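PDB 6F03: Bpsl2520 from Burkholderia pseudomallei K96243, which is a secreted antigen of unknown molecular function, an all-helical member of the DUF2059 family. Local coordinates for residues B[48-53]-B[145-150]. Residues are numbered along the deposited sequence; the frame is centred on the assembly and turned at random.
Sequences DLLDAI and LTTFYK
Leu-49 and Ala-52 press against Thr-146 and Tyr-149 where two short helices, 40-52 and 139-150, pack side by side in this all-helical fold. They run in nearly the same direction, 23° apart, with their axes 9.2 Å from each other at closest approach. The backbones are nearest at Leu-49 and Thr-146, whose CA atoms are 5.0 Å apart. Ala-52 CB is a low bump in the hollow between Tyr-149 CB and Lys-150 CG, and one turn back Thr-146 fits against Leu-49. Thr-146 OG1 faces Leu-49 CB but is hydrogen-bonded to the carbonyl of Ile-142 in its own helix.

Leu-49 has its CG anti to the backbone N (chi1 -179°), which carries the branch across to the partner helix. There Leu-49 CD2 lies 4.0 Å from Leu-145 CB, and Leu-49 CD1 meets the edge of the Tyr-149 ring, 3.3 Å from Tyr-149 CD2. Ile-53, just past the helix end, lies over one face of that ring: Ile-53 CG2 makes a CH-pi contact 3.4 Å from the centroid of the Tyr-149 ring. Phe-157 and Ile-158 of helix 152-193 also touch Tyr-149, and Tyr-133 of helix 119-136 packs on Leu-49 and Ile-53.

On the exposed flank, Lys-150 bends back past Ala-52 to a long salt bridge, Lys-150 NZ to Asp-51 OD2 at 4.0 Å. A water between them binds both weakly and donates a firmer hydrogen bond, 2.7 Å long, to Asp-48 O.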
# COMPACT_ATOMS: atom_id res chain seq x y z
N ASP B 48 -0.79 28.34 2.43
CA ASP B 48 -2.18 28.33 2.86
C ASP B 48 -2.87 27.00 2.55
O ASP B 48 -3.67 26.50 3.35
CB ASP B 48 -2.95 29.49 2.25
CG ASP B 48 -2.61 30.82 2.91
OD1 ASP B 48 -1.96 30.80 3.99
OD2 ASP B 48 -3.02 31.88 2.39
N LEU B 49 -2.56 26.38 1.40
CA LEU B 49 -3.17 25.09 1.10
C LEU B 49 -2.72 24.03 2.10
O LEU B 49 -3.53 23.25 2.59
CB LEU B 49 -2.83 24.65 -0.32
CG LEU B 49 -3.45 23.30 -0.72
CD1 LEU B 49 -4.90 23.30 -0.39
CD2 LEU B 49 -3.27 23.02 -2.19
N LEU B 50 -1.41 23.98 2.40
CA LEU B 50 -0.89 23.00 3.36
C LEU B 50 -1.54 23.15 4.73
O LEU B 50 -1.84 22.15 5.40
CB LEU B 50 0.63 23.15 3.47
CG LEU B 50 1.41 22.71 2.21
CD1 LEU B 50 2.92 22.90 2.38
CD2 LEU B 50 1.07 21.27 1.86
N ASP B 51 -1.77 24.39 5.17
CA ASP B 51 -2.49 24.61 6.42
C ASP B 51 -3.92 24.06 6.36
O ASP B 51 -4.40 23.44 7.32
CB ASP B 51 -2.50 26.11 6.73
CG ASP B 51 -3.20 26.45 8.02
OD1 ASP B 51 -2.65 26.09 9.09
OD2 ASP B 51 -4.30 27.08 7.96
N ALA B 52 -4.60 24.24 5.24
CA ALA B 52 -6.00 23.82 5.14
C ALA B 52 -6.15 22.30 5.09
O ALA B 52 -7.20 21.78 5.48
CB ALA B 52 -6.65 24.46 3.89
N ILE B 53 -5.15 21.57 4.60
CA ILE B 53 -5.29 20.11 4.57
C ILE B 53 -4.63 19.48 5.80
O ILE B 53 -4.47 18.26 5.86
CB ILE B 53 -4.69 19.53 3.27
CG1 ILE B 53 -3.18 19.76 3.21
CG2 ILE B 53 -5.37 20.16 2.05
CD1 ILE B 53 -2.49 19.07 1.98
N LEU B 145 -8.10 25.03 -4.87
CA LEU B 145 -8.10 23.91 -3.93
C LEU B 145 -8.29 24.38 -2.50
O LEU B 145 -9.02 23.76 -1.73
CB LEU B 145 -6.77 23.13 -4.02
CG LEU B 145 -6.68 22.21 -5.21
CD1 LEU B 145 -5.31 21.57 -5.26
CD2 LEU B 145 -7.78 21.17 -5.06
N THR B 146 -7.60 25.46 -2.12
CA THR B 146 -7.73 25.97 -0.77
C THR B 146 -9.17 26.37 -0.47
O THR B 146 -9.69 26.11 0.63
CB THR B 146 -6.76 27.13 -0.57
OG1 THR B 146 -5.45 26.70 -0.93
CG2 THR B 146 -6.75 27.59 0.89
N THR B 147 -9.82 27.04 -1.42
CA THR B 147 -11.22 27.39 -1.25
C THR B 147 -12.07 26.15 -1.00
O THR B 147 -12.88 26.13 -0.06
CB THR B 147 -11.74 28.12 -2.49
OG1 THR B 147 -11.07 29.37 -2.63
CG2 THR B 147 -13.27 28.31 -2.37
N PHE B 148 -11.89 25.10 -1.80
CA PHE B 148 -12.68 23.90 -1.55
C PHE B 148 -12.35 23.29 -0.18
O PHE B 148 -13.25 22.88 0.56
CB PHE B 148 -12.48 22.89 -2.67
CG PHE B 148 -12.97 21.52 -2.33
CD1 PHE B 148 -14.33 21.26 -2.30
CD2 PHE B 148 -12.07 20.49 -2.04
CE1 PHE B 148 -14.80 20.00 -1.98
CE2 PHE B 148 -12.53 19.21 -1.72
CZ PHE B 148 -13.90 18.97 -1.69
N TYR B 149 -11.06 23.23 0.18
CA TYR B 149 -10.70 22.56 1.44
C TYR B 149 -11.19 23.30 2.67
O TYR B 149 -11.49 22.67 3.70
CB TYR B 149 -9.18 22.36 1.54
CG TYR B 149 -8.66 21.20 0.72
CD1 TYR B 149 -9.17 19.92 0.90
CD2 TYR B 149 -7.61 21.37 -0.17
CE1 TYR B 149 -8.67 18.83 0.18
CE2 TYR B 149 -7.10 20.29 -0.90
CZ TYR B 149 -7.64 19.03 -0.71
OH TYR B 149 -7.16 17.98 -1.40
N LYS B 150 -11.26 24.63 2.62
CA LYS B 150 -11.82 25.42 3.71
C LYS B 150 -13.35 25.47 3.69
O LYS B 150 -13.93 25.87 4.69
CB LYS B 150 -11.24 26.84 3.69
CG LYS B 150 -9.74 26.84 3.98
CD LYS B 150 -9.22 28.19 4.43
CE LYS B 150 -9.04 28.24 5.97
NZ LYS B 150 -7.99 27.27 6.50
O HOH W 1 -5.14 28.13 4.93